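Local coordinates for protein proline dehydrogenase (Bradyrhizobium japonicum USDA 110, PDB 3HAZ) that probably oxidises proline to glutamate in two steps, pairing an FAD-dependent proline dehydrogenase with an NAD-dependent aldehyde dehydrogenase in one chain, at residues Y192-M196 with P234-V238; F169-I175 with A444-H449; A581-E586 with A614-R619. All coordinates share one frame; numbering follows the deposited sequence.

Interactions 1 and 2 belong to the same parallel sheet of the proline dehydrogenase part. Strand 193-196 of interaction 1 lies next to strand 440-448 of interaction 2. The two contacts touch, with a probable hydrogen bond from Asp195 N to Ala444 O (2.8 Å). Both are mainly buried and rest mostly on backbone bonds, but interaction 2 has exposed residues at Glu173 and Thr174, while none of the touching residues of interaction 1 is exposed. Interaction 3 lies in the aldehyde dehydrogenase part, with its centre about 50 Å from that of interaction 1. It joins two helices, so its chemistry is side-chain chemistry: a buried apolar seam with a salt bridge beside it.

Interaction 1. Residues Y192-M196 with P234-V238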
ATOM      1  N   TYR A 192     -37.569  48.570   1.256  1.00 34.00           N
ATOM      2  CA  TYR A 192     -37.302  47.192   1.664  1.00 28.64           C
ATOM      3  C   TYR A 192     -38.535  46.481   2.194  1.00 25.86           C
ATOM      4  O   TYR A 192     -39.394  47.089   2.830  1.00 22.56           O
ATOM      5  CB  TYR A 192     -36.204  47.163   2.729  1.00 39.36           C
ATOM      6  CG  TYR A 192     -34.989  47.966   2.342  1.00 52.49           C
ATOM      7  CD1 TYR A 192     -34.139  47.530   1.336  1.00 54.09           C
ATOM      8  CD2 TYR A 192     -34.698  49.167   2.972  1.00 65.16           C
ATOM      9  CE1 TYR A 192     -33.026  48.269   0.967  1.00 57.36           C
ATOM     10  CE2 TYR A 192     -33.587  49.913   2.611  1.00 69.50           C
ATOM     11  CZ  TYR A 192     -32.754  49.457   1.609  1.00 62.87           C
ATOM     12  OH  TYR A 192     -31.650  50.192   1.248  1.00 64.20           O
ATOM     13  N   SER A 193     -38.610  45.181   1.935  1.00 21.33           N
ATOM     14  CA  SER A 193     -39.594  44.341   2.588  1.00 21.79           C
ATOM     15  C   SER A 193     -38.966  43.789   3.870  1.00 21.48           C
ATOM     16  O   SER A 193     -37.745  43.840   4.044  1.00 17.56           O
ATOM     17  CB  SER A 193     -40.045  43.222   1.653  1.00 24.95           C
ATOM     18  OG  SER A 193     -40.628  43.765   0.477  1.00 22.12           O
ATOM     19  N   PHE A 194     -39.798  43.269   4.765  1.00 19.22           N
ATOM     20  CA  PHE A 194     -39.353  42.918   6.107  1.00 23.15           C
ATOM     21  C   PHE A 194     -39.222  41.414   6.265  1.00 18.10           C
ATOM     22  O   PHE A 194     -40.204  40.679   6.149  1.00 16.49           O
ATOM     23  CB  PHE A 194     -40.342  43.435   7.164  1.00 25.28           C
ATOM     24  CG  PHE A 194     -40.347  44.939   7.340  1.00 28.08           C
ATOM     25  CD1 PHE A 194     -39.653  45.773   6.470  1.00 30.27           C
ATOM     26  CD2 PHE A 194     -41.087  45.519   8.367  1.00 22.80           C
ATOM     27  CE1 PHE A 194     -39.678  47.164   6.633  1.00 24.68           C
ATOM     28  CE2 PHE A 194     -41.128  46.905   8.529  1.00 25.23           C
ATOM     29  CZ  PHE A 194     -40.415  47.725   7.660  1.00 28.83           C
ATOM     30  N   ASP A 195     -38.004  40.970   6.532  1.00 17.95           N
ATOM     31  CA  ASP A 195     -37.754  39.606   6.967  1.00 15.39           C
ATOM     32  C   ASP A 195     -37.717  39.647   8.492  1.00 16.02           C
ATOM     33  O   ASP A 195     -36.698  39.986   9.095  1.00 22.14           O
ATOM     34  CB  ASP A 195     -36.428  39.105   6.393  1.00 19.93           C
ATOM     35  CG  ASP A 195     -36.120  37.667   6.781  1.00 29.99           C
ATOM     36  OD1 ASP A 195     -37.054  36.926   7.158  1.00 33.70           O
ATOM     37  OD2 ASP A 195     -34.935  37.278   6.696  1.00 34.58           O
ATOM     38  N   MET A 196     -38.845  39.334   9.117  1.00 15.90           N
ATOM     39  CA  MET A 196     -38.959  39.456  10.565  1.00 18.85           C
ATOM     40  C   MET A 196     -38.115  38.410  11.299  1.00 22.60           C
ATOM     41  O   MET A 196     -38.131  37.223  10.962  1.00 20.21           O
ATOM     42  CB  MET A 196     -40.429  39.375  10.987  1.00 20.91           C
ATOM     43  CG  MET A 196     -41.353  40.314  10.194  1.00 16.22           C
ATOM     44  SD  MET A 196     -41.047  42.073  10.499  1.00 23.26           S
ATOM     45  CE  MET A 196     -41.127  42.077  12.295  1.00 21.29           C
ATOM     46  N   PRO A 234     -44.525  46.667  -0.789  1.00 28.81           N
ATOM     47  CA  PRO A 234     -43.618  45.936   0.103  1.00 25.08           C
ATOM     48  C   PRO A 234     -44.233  44.653   0.651  1.00 25.32           C
ATOM     49  O   PRO A 234     -45.456  44.469   0.624  1.00 21.70           O
ATOM     50  CB  PRO A 234     -43.381  46.926   1.256  1.00 32.93           C
ATOM     51  CG  PRO A 234     -43.923  48.244   0.782  1.00 28.42           C
ATOM     52  CD  PRO A 234     -45.017  47.908  -0.171  1.00 27.17           C
ATOM     53  N   GLY A 235     -43.373  43.777   1.155  1.00 24.55           N
ATOM     54  CA  GLY A 235     -43.807  42.521   1.727  1.00 23.98           C
ATOM     55  C   GLY A 235     -43.352  42.315   3.160  1.00 23.32           C
ATOM     56  O   GLY A 235     -42.474  43.015   3.676  1.00 19.81           O
ATOM     57  N   ILE A 236     -43.969  41.343   3.810  1.00 20.88           N
ATOM     58  CA  ILE A 236     -43.526  40.907   5.118  1.00 27.51           C
ATOM     59  C   ILE A 236     -43.414  39.388   5.109  1.00 24.97           C
ATOM     60  O   ILE A 236     -44.241  38.707   4.498  1.00 22.90           O
ATOM     61  CB  ILE A 236     -44.503  41.374   6.221  1.00 31.30           C
ATOM     62  CG1 ILE A 236     -43.933  41.086   7.611  1.00 27.60           C
ATOM     63  CG2 ILE A 236     -45.884  40.730   6.038  1.00 27.88           C
ATOM     64  CD1 ILE A 236     -44.681  41.806   8.728  1.00 33.12           C
ATOM     65  N   SER A 237     -42.377  38.867   5.764  1.00 20.93           N
ATOM     66  CA  SER A 237     -42.183  37.429   5.907  1.00 26.71           C
ATOM     67  C   SER A 237     -42.547  36.993   7.314  1.00 31.35           C
ATOM     68  O   SER A 237     -42.177  37.649   8.292  1.00 26.73           O
ATOM     69  CB  SER A 237     -40.729  37.035   5.628  1.00 34.40           C
ATOM     70  OG  SER A 237     -40.467  36.995   4.243  1.00 35.33           O
ATOM     71  N   VAL A 238     -43.252  35.869   7.400  1.00 27.71           N
ATOM     72  CA  VAL A 238     -43.791  35.365   8.656  1.00 27.43           C
ATOM     73  C   VAL A 238     -43.456  33.886   8.817  1.00 25.89           C
ATOM     74  O   VAL A 238     -43.436  33.148   7.834  1.00 20.28           O
ATOM     75  CB  VAL A 238     -45.319  35.563   8.681  1.00 30.23           C
ATOM     76  CG1 VAL A 238     -45.982  34.585   9.625  1.00 32.91           C
ATOM     77  CG2 VAL A 238     -45.654  37.011   9.038  1.00 33.48           C
TER
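Ser193 reaches across to Gly235 with its side chain. OG stands beside its own backbone N (chi1 -60°), which turns it to the Gly235 N-H; Gly235 N and Ser193 OG are 2.8 Å apart. The same oxygen is also hydrogen-bonded to Arg441, so two partners hold it. The backbones then pair in parallel. Phe194 N gives its hydrogen to Gly235 O at 2.9 Å. Ser237 N meets Phe194 O at 2.9 Å.

On the Phe194 and Ile236 face, Phe194 touches Ile236 mainly near its root, CB to CG1 at 4.3 Å. Its ring leads away, to Val446, Leu179 and Ile221. Met196 closes over Ile236 instead. Its CG stands beside the backbone N (chi1 -50°) and packs on Ile236 CG1 at 3.7 Å; the bend at chi2 then brings SD near Ile236 CD1. Met196 CG also lies 3.4 Å from Ser237 O. Helix 204-223 covers this face through Ala217, Tyr214 and Ile221.

The other face is polar. Asp195 has CG opposite its backbone N (chi1 -179°). This turns the carboxylate toward Ser237, with OD1 4.0 Å from Ser237 CB, while OD2 is hydrogen-bonded to Tyr455. Ser237 OG is hydrogen-bonded to Arg341, an FAD-binding residue. The Ser237 side chain is about 6 Å from FAD at the nearest atoms. Two adjacent parallel strands joined through helix 204-223 form a beta-alpha-beta unit of the proline dehydrogenase TIM barrel, with helix packing on one face and the FAD site on the other.

Interaction 2. Residues F169-I175 with A444-H449; sequences FVLGETI and APVGSH
Val170 and Val446 pair across two parallel strands. Val170 N bonds Pro445 O at 2.8 Å, and Gly447 N returns a bond to Val170 O at 3.0 Å. Further on, Gly172 N reaches Gly447 O at 3.2 Å, a more bent bond than those two. His449 N closes the run on Gly172 O at 2.9 Å.

The valines meet on one face of the sheet, Val170 CB to Val446 CG2 at 3.9 Å. Val446 CG2 stands beside its backbone N (chi1 177° for CG1), which places this branch against Val170. Before the strand, the Phe169 ring comes obliquely to Pro445, CD1 to CB at 3.9 Å. After it, the chain folds back so that Ile175 CD1 lies over Gly447 CA, and Ser448 OG faces the turn at Thr174.

Strand 440-448 belongs to the proline dehydrogenase TIM barrel, where it also pairs with 193-196 and 416-420. Strand 170-172 is an extra strand laid along its C-terminal half, which makes the sheet branch here. Thr174 is the N-cap of helix 175-182, and a short turn at Glu173 and Thr174 leads from this added strand into the helix.

The His449 ring lies with one face over Gly172 O, which is set toward the ring's rim. Glu173 CG lies 3.7 Å from His449 ND1, while the carboxylate stays clear of the ring. What fixes the ring comes from farther out. His449 NE2 is hydrogen-bonded to Glu82 of helix 71-85, and Phe116 meets the ring. Phe169 also touches Met78 of that helix, and Tyr455, Leu456 and Arg459 of helix 452-463. Leu171 O takes a hydrogen bond from Arg181.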
ATOM      1  N   PHE A 169     -29.013  45.261   9.291  1.00 24.21           N
ATOM      2  CA  PHE A 169     -30.044  44.795  10.201  1.00 23.97           C
ATOM      3  C   PHE A 169     -30.833  45.991  10.703  1.00 25.19           C
ATOM      4  O   PHE A 169     -30.280  47.072  10.864  1.00 17.57           O
ATOM      5  CB  PHE A 169     -29.418  44.037  11.371  1.00 22.36           C
ATOM      6  CG  PHE A 169     -28.737  42.762  10.966  1.00 19.14           C
ATOM      7  CD1 PHE A 169     -29.354  41.541  11.173  1.00 15.11           C
ATOM      8  CD2 PHE A 169     -27.490  42.787  10.372  1.00 27.13           C
ATOM      9  CE1 PHE A 169     -28.739  40.363  10.793  1.00 23.26           C
ATOM     10  CE2 PHE A 169     -26.866  41.612   9.996  1.00 30.45           C
ATOM     11  CZ  PHE A 169     -27.497  40.396  10.205  1.00 22.41           C
ATOM     12  N   VAL A 170     -32.128  45.794  10.921  1.00 23.72           N
ATOM     13  CA  VAL A 170     -32.979  46.804  11.533  1.00 21.11           C
ATOM     14  C   VAL A 170     -33.403  46.291  12.914  1.00 26.80           C
ATOM     15  O   VAL A 170     -34.340  45.498  13.033  1.00 20.30           O
ATOM     16  CB  VAL A 170     -34.224  47.085  10.671  1.00 19.55           C
ATOM     17  CG1 VAL A 170     -35.146  48.061  11.384  1.00 23.62           C
ATOM     18  CG2 VAL A 170     -33.815  47.628   9.287  1.00 17.80           C
ATOM     19  N   LEU A 171     -32.703  46.746  13.949  1.00 20.51           N
ATOM     20  CA  LEU A 171     -32.791  46.133  15.276  1.00 19.45           C
ATOM     21  C   LEU A 171     -33.172  47.131  16.369  1.00 22.60           C
ATOM     22  O   LEU A 171     -32.905  48.319  16.251  1.00 23.88           O
ATOM     23  CB  LEU A 171     -31.442  45.510  15.633  1.00 18.31           C
ATOM     24  CG  LEU A 171     -31.163  44.056  15.230  1.00 29.04           C
ATOM     25  CD1 LEU A 171     -32.021  43.612  14.061  1.00 34.01           C
ATOM     26  CD2 LEU A 171     -29.691  43.869  14.927  1.00 23.46           C
ATOM     27  N   GLY A 172     -33.779  46.627  17.438  1.00 23.25           N
ATOM     28  CA  GLY A 172     -34.095  47.433  18.603  1.00 21.67           C
ATOM     29  C   GLY A 172     -34.351  46.542  19.803  1.00 26.70           C
ATOM     30  O   GLY A 172     -34.486  45.329  19.662  1.00 23.50           O
ATOM     31  N   GLU A 173     -34.421  47.135  20.989  1.00 23.24           N
ATOM     32  CA  GLU A 173     -34.729  46.370  22.189  1.00 26.31           C
ATOM     33  C   GLU A 173     -36.148  45.813  22.126  1.00 27.14           C
ATOM     34  O   GLU A 173     -36.431  44.743  22.666  1.00 24.88           O
ATOM     35  CB  GLU A 173     -34.552  47.228  23.439  1.00 27.09           C
ATOM     36  CG  GLU A 173     -33.105  47.558  23.752  1.00 36.35           C
ATOM     37  CD  GLU A 173     -32.922  48.082  25.166  1.00 59.73           C
ATOM     38  OE1 GLU A 173     -33.828  47.878  26.004  1.00 59.12           O
ATOM     39  OE2 GLU A 173     -31.867  48.696  25.436  1.00 74.38           O
ATOM     40  N   THR A 174     -37.027  46.549  21.460  1.00 19.29           N
ATOM     41  CA  THR A 174     -38.402  46.123  21.245  1.00 23.53           C
ATOM     42  C   THR A 174     -38.710  46.306  19.767  1.00 19.93           C
ATOM     43  O   THR A 174     -37.949  46.956  19.053  1.00 18.38           O
ATOM     44  CB  THR A 174     -39.397  46.989  22.045  1.00 20.30           C
ATOM     45  OG1 THR A 174     -39.303  48.355  21.613  1.00 21.23           O
ATOM     46  CG2 THR A 174     -39.126  46.898  23.552  1.00 21.53           C
ATOM     47  N   ILE A 175     -39.825  45.752  19.305  1.00 21.29           N
ATOM     48  CA  ILE A 175     -40.180  45.877  17.895  1.00 19.51           C
ATOM     49  C   ILE A 175     -40.406  47.355  17.550  1.00 20.63           C
ATOM     50  O   ILE A 175     -39.981  47.824  16.491  1.00 25.66           O
ATOM     51  CB  ILE A 175     -41.398  44.974  17.504  1.00 21.62           C
ATOM     52  CG1 ILE A 175     -41.583  44.910  15.982  1.00 23.72           C
ATOM     53  CG2 ILE A 175     -42.686  45.476  18.137  1.00 23.52           C
ATOM     54  CD1 ILE A 175     -40.341  44.479  15.210  1.00 27.28           C
ATOM     55  N   ALA A 444     -35.098  43.344   4.412  1.00 20.85           N
ATOM     56  CA  ALA A 444     -34.254  43.705   5.541  1.00 25.86           C
ATOM     57  C   ALA A 444     -34.647  42.878   6.758  1.00 18.05           C
ATOM     58  O   ALA A 444     -35.838  42.700   7.040  1.00 21.19           O
ATOM     59  CB  ALA A 444     -34.384  45.209   5.844  1.00 22.72           C
ATOM     60  N   PRO A 445     -33.654  42.349   7.482  1.00 18.04           N
ATOM     61  CA  PRO A 445     -33.978  41.659   8.732  1.00 23.48           C
ATOM     62  C   PRO A 445     -34.462  42.693   9.735  1.00 17.21           C
ATOM     63  O   PRO A 445     -33.786  43.710   9.928  1.00 18.81           O
ATOM     64  CB  PRO A 445     -32.630  41.078   9.176  1.00 23.98           C
ATOM     65  CG  PRO A 445     -31.777  41.077   7.925  1.00 17.57           C
ATOM     66  CD  PRO A 445     -32.219  42.285   7.170  1.00 18.11           C
ATOM     67  N   VAL A 446     -35.622  42.452  10.336  1.00 20.64           N
ATOM     68  CA  VAL A 446     -36.236  43.422  11.237  1.00 13.36           C
ATOM     69  C   VAL A 446     -36.701  42.729  12.500  1.00 18.29           C
ATOM     70  O   VAL A 446     -37.485  41.787  12.424  1.00 16.16           O
ATOM     71  CB  VAL A 446     -37.479  44.087  10.599  1.00 23.36           C
ATOM     72  CG1 VAL A 446     -38.142  45.046  11.596  1.00 18.02           C
ATOM     73  CG2 VAL A 446     -37.122  44.798   9.289  1.00 20.14           C
ATOM     74  N   GLY A 447     -36.238  43.195  13.660  1.00 19.02           N
ATOM     75  CA  GLY A 447     -36.762  42.695  14.917  1.00 17.31           C
ATOM     76  C   GLY A 447     -36.073  43.137  16.198  1.00 20.25           C
ATOM     77  O   GLY A 447     -35.262  44.058  16.209  1.00 21.78           O
ATOM     78  N   SER A 448     -36.405  42.452  17.290  1.00 21.00           N
ATOM     79  CA  SER A 448     -35.837  42.734  18.607  1.00 21.95           C
ATOM     80  C   SER A 448     -34.520  42.001  18.865  1.00 20.27           C
ATOM     81  O   SER A 448     -34.264  40.940  18.290  1.00 17.10           O
ATOM     82  CB  SER A 448     -36.845  42.356  19.691  1.00 21.21           C
ATOM     83  OG  SER A 448     -38.021  43.121  19.546  1.00 30.33           O
ATOM     84  N   HIS A 449     -33.693  42.572  19.740  1.00 18.13           N
ATOM     85  CA  HIS A 449     -32.432  41.944  20.135  1.00 20.59           C
ATOM     86  C   HIS A 449     -32.609  40.507  20.650  1.00 19.26           C
ATOM     87  O   HIS A 449     -31.747  39.652  20.441  1.00 19.74           O
ATOM     88  CB  HIS A 449     -31.720  42.772  21.212  1.00 15.92           C
ATOM     89  CG  HIS A 449     -31.206  44.093  20.730  1.00 22.96           C
ATOM     90  ND1 HIS A 449     -31.330  45.253  21.465  1.00 22.30           N
ATOM     91  CD2 HIS A 449     -30.565  44.438  19.586  1.00 27.24           C
ATOM     92  CE1 HIS A 449     -30.790  46.256  20.797  1.00 22.96           C
ATOM     93  NE2 HIS A 449     -30.318  45.787  19.654  1.00 28.66           N
TER

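Interaction 3. Residues A581-E586 with A614-R619; sequences AAHLLE and AADFCR
Ala582 is the bump at the middle of this contact. Its methyl sits in a hollow of helix 604-629 bordered by Ala615, Cys618 and Arg619. CB lies 3.9 Å from Cys618 CB and 3.5 Å from Arg619 CG. The facing residue, Ala615, is just as small, and the CA atoms of Ala582 and Ala615 come to 4.3 Å. The segments run antiparallel, with a signed crossing angle of -165° and axes 8.5 Å apart.

A second bump is Leu585. Its CG stands beside the backbone N (chi1 -77°), and the branch CD1 enters the next hollow, over Ala614, Ala615 and Cys618. CD1 is 4.1 Å from both Ala614 CB and Cys618 SG. Cys618 SG in turn reaches Ala581 CB, so the sulfur touches both Leu585 and Ala581. In return, Ala615 CB leans on the stem of Glu586 at CG. Leu667 of helix 664-675 and Leu698 and Leu699 of helix 689-702 continue this apolar layer into the rest of the aldehyde dehydrogenase part; Thr671 touches Cys618.

Arg619 forms the lid on one side. Its chain runs extended from CG to NE and passes over Ala582, so the methyl lies against one face of the guanidinium. Glu586 comes to the edge of that group. OE2 sits between the two end nitrogens, 2.6 Å from Arg619 NH1 and 2.7 Å from Arg619 NH2. The carboxylate and guanidinium planes are 66° apart, and both bonds are bent because they share one oxygen. The other oxygen, Glu586 OE1, accepts a hydrogen bond from Arg517 N. The carboxylate is thus held at both oxygens, and the nearby positive charge would probably favour its ionised form.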
ATOM      1  N   ALA A 581     -32.137 -11.566  17.269  1.00 26.00           N
ATOM      2  CA  ALA A 581     -33.015 -10.933  18.247  1.00 28.00           C
ATOM      3  C   ALA A 581     -33.316  -9.491  17.839  1.00 27.44           C
ATOM      4  O   ALA A 581     -34.466  -9.047  17.867  1.00 26.95           O
ATOM      5  CB  ALA A 581     -32.387 -10.977  19.631  1.00 25.00           C
ATOM      6  N   ALA A 582     -32.273  -8.762  17.456  1.00 25.62           N
ATOM      7  CA  ALA A 582     -32.445  -7.413  16.923  1.00 30.73           C
ATOM      8  C   ALA A 582     -33.419  -7.429  15.752  1.00 26.29           C
ATOM      9  O   ALA A 582     -34.337  -6.613  15.682  1.00 25.80           O
ATOM     10  CB  ALA A 582     -31.100  -6.829  16.493  1.00 28.16           C
ATOM     11  N   HIS A 583     -33.224  -8.371  14.837  1.00 21.86           N
ATOM     12  CA  HIS A 583     -34.116  -8.499  13.689  1.00 32.32           C
ATOM     13  C   HIS A 583     -35.582  -8.692  14.101  1.00 30.54           C
ATOM     14  O   HIS A 583     -36.485  -8.074  13.538  1.00 29.22           O
ATOM     15  CB  HIS A 583     -33.668  -9.649  12.788  1.00 32.62           C
ATOM     16  CG  HIS A 583     -34.654  -9.989  11.718  1.00 42.01           C
ATOM     17  ND1 HIS A 583     -34.844  -9.200  10.604  1.00 47.04           N
ATOM     18  CD2 HIS A 583     -35.514 -11.028  11.596  1.00 44.42           C
ATOM     19  CE1 HIS A 583     -35.776  -9.740   9.840  1.00 45.46           C
ATOM     20  NE2 HIS A 583     -36.198 -10.851  10.418  1.00 48.31           N
ATOM     21  N   LEU A 584     -35.813  -9.552  15.087  1.00 28.38           N
ATOM     22  CA  LEU A 584     -37.173  -9.868  15.519  1.00 26.58           C
ATOM     23  C   LEU A 584     -37.806  -8.672  16.241  1.00 30.16           C
ATOM     24  O   LEU A 584     -38.999  -8.405  16.098  1.00 29.13           O
ATOM     25  CB  LEU A 584     -37.184 -11.128  16.398  1.00 27.44           C
ATOM     26  CG  LEU A 584     -36.847 -12.455  15.690  1.00 34.56           C
ATOM     27  CD1 LEU A 584     -36.721 -13.620  16.671  1.00 31.63           C
ATOM     28  CD2 LEU A 584     -37.865 -12.792  14.593  1.00 34.90           C
ATOM     29  N   LEU A 585     -36.991  -7.954  17.006  1.00 20.57           N
ATOM     30  CA  LEU A 585     -37.441  -6.763  17.717  1.00 26.62           C
ATOM     31  C   LEU A 585     -38.022  -5.716  16.774  1.00 28.81           C
ATOM     32  O   LEU A 585     -39.136  -5.235  16.979  1.00 29.02           O
ATOM     33  CB  LEU A 585     -36.280  -6.156  18.506  1.00 22.47           C
ATOM     34  CG  LEU A 585     -35.947  -6.885  19.803  1.00 27.82           C
ATOM     35  CD1 LEU A 585     -34.617  -6.415  20.368  1.00 28.24           C
ATOM     36  CD2 LEU A 585     -37.065  -6.695  20.810  1.00 25.36           C
ATOM     37  N   GLU A 586     -37.262  -5.361  15.745  1.00 28.14           N
ATOM     38  CA  GLU A 586     -37.698  -4.332  14.806  1.00 35.68           C
ATOM     39  C   GLU A 586     -38.868  -4.842  13.981  1.00 34.03           C
ATOM     40  O   GLU A 586     -39.804  -4.103  13.671  1.00 34.64           O
ATOM     41  CB  GLU A 586     -36.550  -3.916  13.886  1.00 31.31           C
ATOM     42  CG  GLU A 586     -35.321  -3.410  14.611  1.00 30.09           C
ATOM     43  CD  GLU A 586     -34.492  -2.491  13.740  1.00 38.85           C
ATOM     44  OE1 GLU A 586     -35.059  -1.524  13.185  1.00 39.32           O
ATOM     45  OE2 GLU A 586     -33.277  -2.735  13.610  1.00 40.27           O
ATOM     46  N   ALA A 614     -33.031  -1.143  22.281  1.00 22.91           N
ATOM     47  CA  ALA A 614     -32.965  -2.572  22.564  1.00 24.33           C
ATOM     48  C   ALA A 614     -32.286  -3.311  21.417  1.00 23.23           C
ATOM     49  O   ALA A 614     -31.387  -4.122  21.641  1.00 28.05           O
ATOM     50  CB  ALA A 614     -34.368  -3.141  22.818  1.00 16.68           C
ATOM     51  N   ALA A 615     -32.713  -3.019  20.191  1.00 24.81           N
ATOM     52  CA  ALA A 615     -32.119  -3.639  19.005  1.00 24.82           C
ATOM     53  C   ALA A 615     -30.674  -3.200  18.812  1.00 23.18           C
ATOM     54  O   ALA A 615     -29.840  -3.988  18.385  1.00 24.42           O
ATOM     55  CB  ALA A 615     -32.940  -3.326  17.758  1.00 23.16           C
ATOM     56  N   ASP A 616     -30.382  -1.937  19.114  1.00 16.25           N
ATOM     57  CA  ASP A 616     -29.006  -1.443  19.034  1.00 19.16           C
ATOM     58  C   ASP A 616     -28.100  -2.195  20.019  1.00 17.59           C
ATOM     59  O   ASP A 616     -26.960  -2.536  19.695  1.00 20.48           O
ATOM     60  CB  ASP A 616     -28.949   0.067  19.316  1.00 20.51           C
ATOM     61  CG  ASP A 616     -29.583   0.915  18.201  1.00 27.90           C
ATOM     62  OD1 ASP A 616     -29.815   0.402  17.084  1.00 27.03           O
ATOM     63  OD2 ASP A 616     -29.838   2.114  18.446  1.00 27.97           O
ATOM     64  N   PHE A 617     -28.596  -2.438  21.228  1.00 19.98           N
ATOM     65  CA  PHE A 617     -27.817  -3.182  22.211  1.00 23.04           C
ATOM     66  C   PHE A 617     -27.417  -4.548  21.647  1.00 24.41           C
ATOM     67  O   PHE A 617     -26.264  -4.958  21.748  1.00 19.48           O
ATOM     68  CB  PHE A 617     -28.595  -3.383  23.509  1.00 18.85           C
ATOM     69  CG  PHE A 617     -28.384  -2.296  24.529  1.00 22.37           C
ATOM     70  CD1 PHE A 617     -29.470  -1.667  25.121  1.00 17.47           C
ATOM     71  CD2 PHE A 617     -27.110  -1.916  24.906  1.00 16.69           C
ATOM     72  CE1 PHE A 617     -29.285  -0.674  26.061  1.00 26.26           C
ATOM     73  CE2 PHE A 617     -26.919  -0.921  25.839  1.00 22.75           C
ATOM     74  CZ  PHE A 617     -28.005  -0.301  26.421  1.00 29.63           C
ATOM     75  N   CYS A 618     -28.381  -5.245  21.049  1.00 24.60           N
ATOM     76  CA  CYS A 618     -28.137  -6.577  20.504  1.00 25.87           C
ATOM     77  C   CYS A 618     -27.061  -6.563  19.418  1.00 27.06           C
ATOM     78  O   CYS A 618     -26.139  -7.385  19.430  1.00 25.18           O
ATOM     79  CB  CYS A 618     -29.430  -7.180  19.952  1.00 22.95           C
ATOM     80  SG  CYS A 618     -30.705  -7.508  21.193  1.00 25.54           S
ATOM     81  N   ARG A 619     -27.178  -5.632  18.478  1.00 21.28           N
ATOM     82  CA  ARG A 619     -26.245  -5.588  17.356  1.00 22.23           C
ATOM     83  C   ARG A 619     -24.861  -5.128  17.795  1.00 17.57           C
ATOM     84  O   ARG A 619     -23.854  -5.643  17.331  1.00 25.74           O
ATOM     85  CB  ARG A 619     -26.783  -4.702  16.230  1.00 21.42           C
ATOM     86  CG  ARG A 619     -28.101  -5.188  15.648  1.00 22.91           C
ATOM     87  CD  ARG A 619     -28.372  -4.612  14.266  1.00 21.98           C
ATOM     88  NE  ARG A 619     -29.641  -5.109  13.737  1.00 25.87           N
ATOM     89  CZ  ARG A 619     -30.796  -4.458  13.835  1.00 32.01           C
ATOM     90  NH1 ARG A 619     -30.840  -3.273  14.430  1.00 32.11           N
ATOM     91  NH2 ARG A 619     -31.904  -4.991  13.337  1.00 27.45           N
TER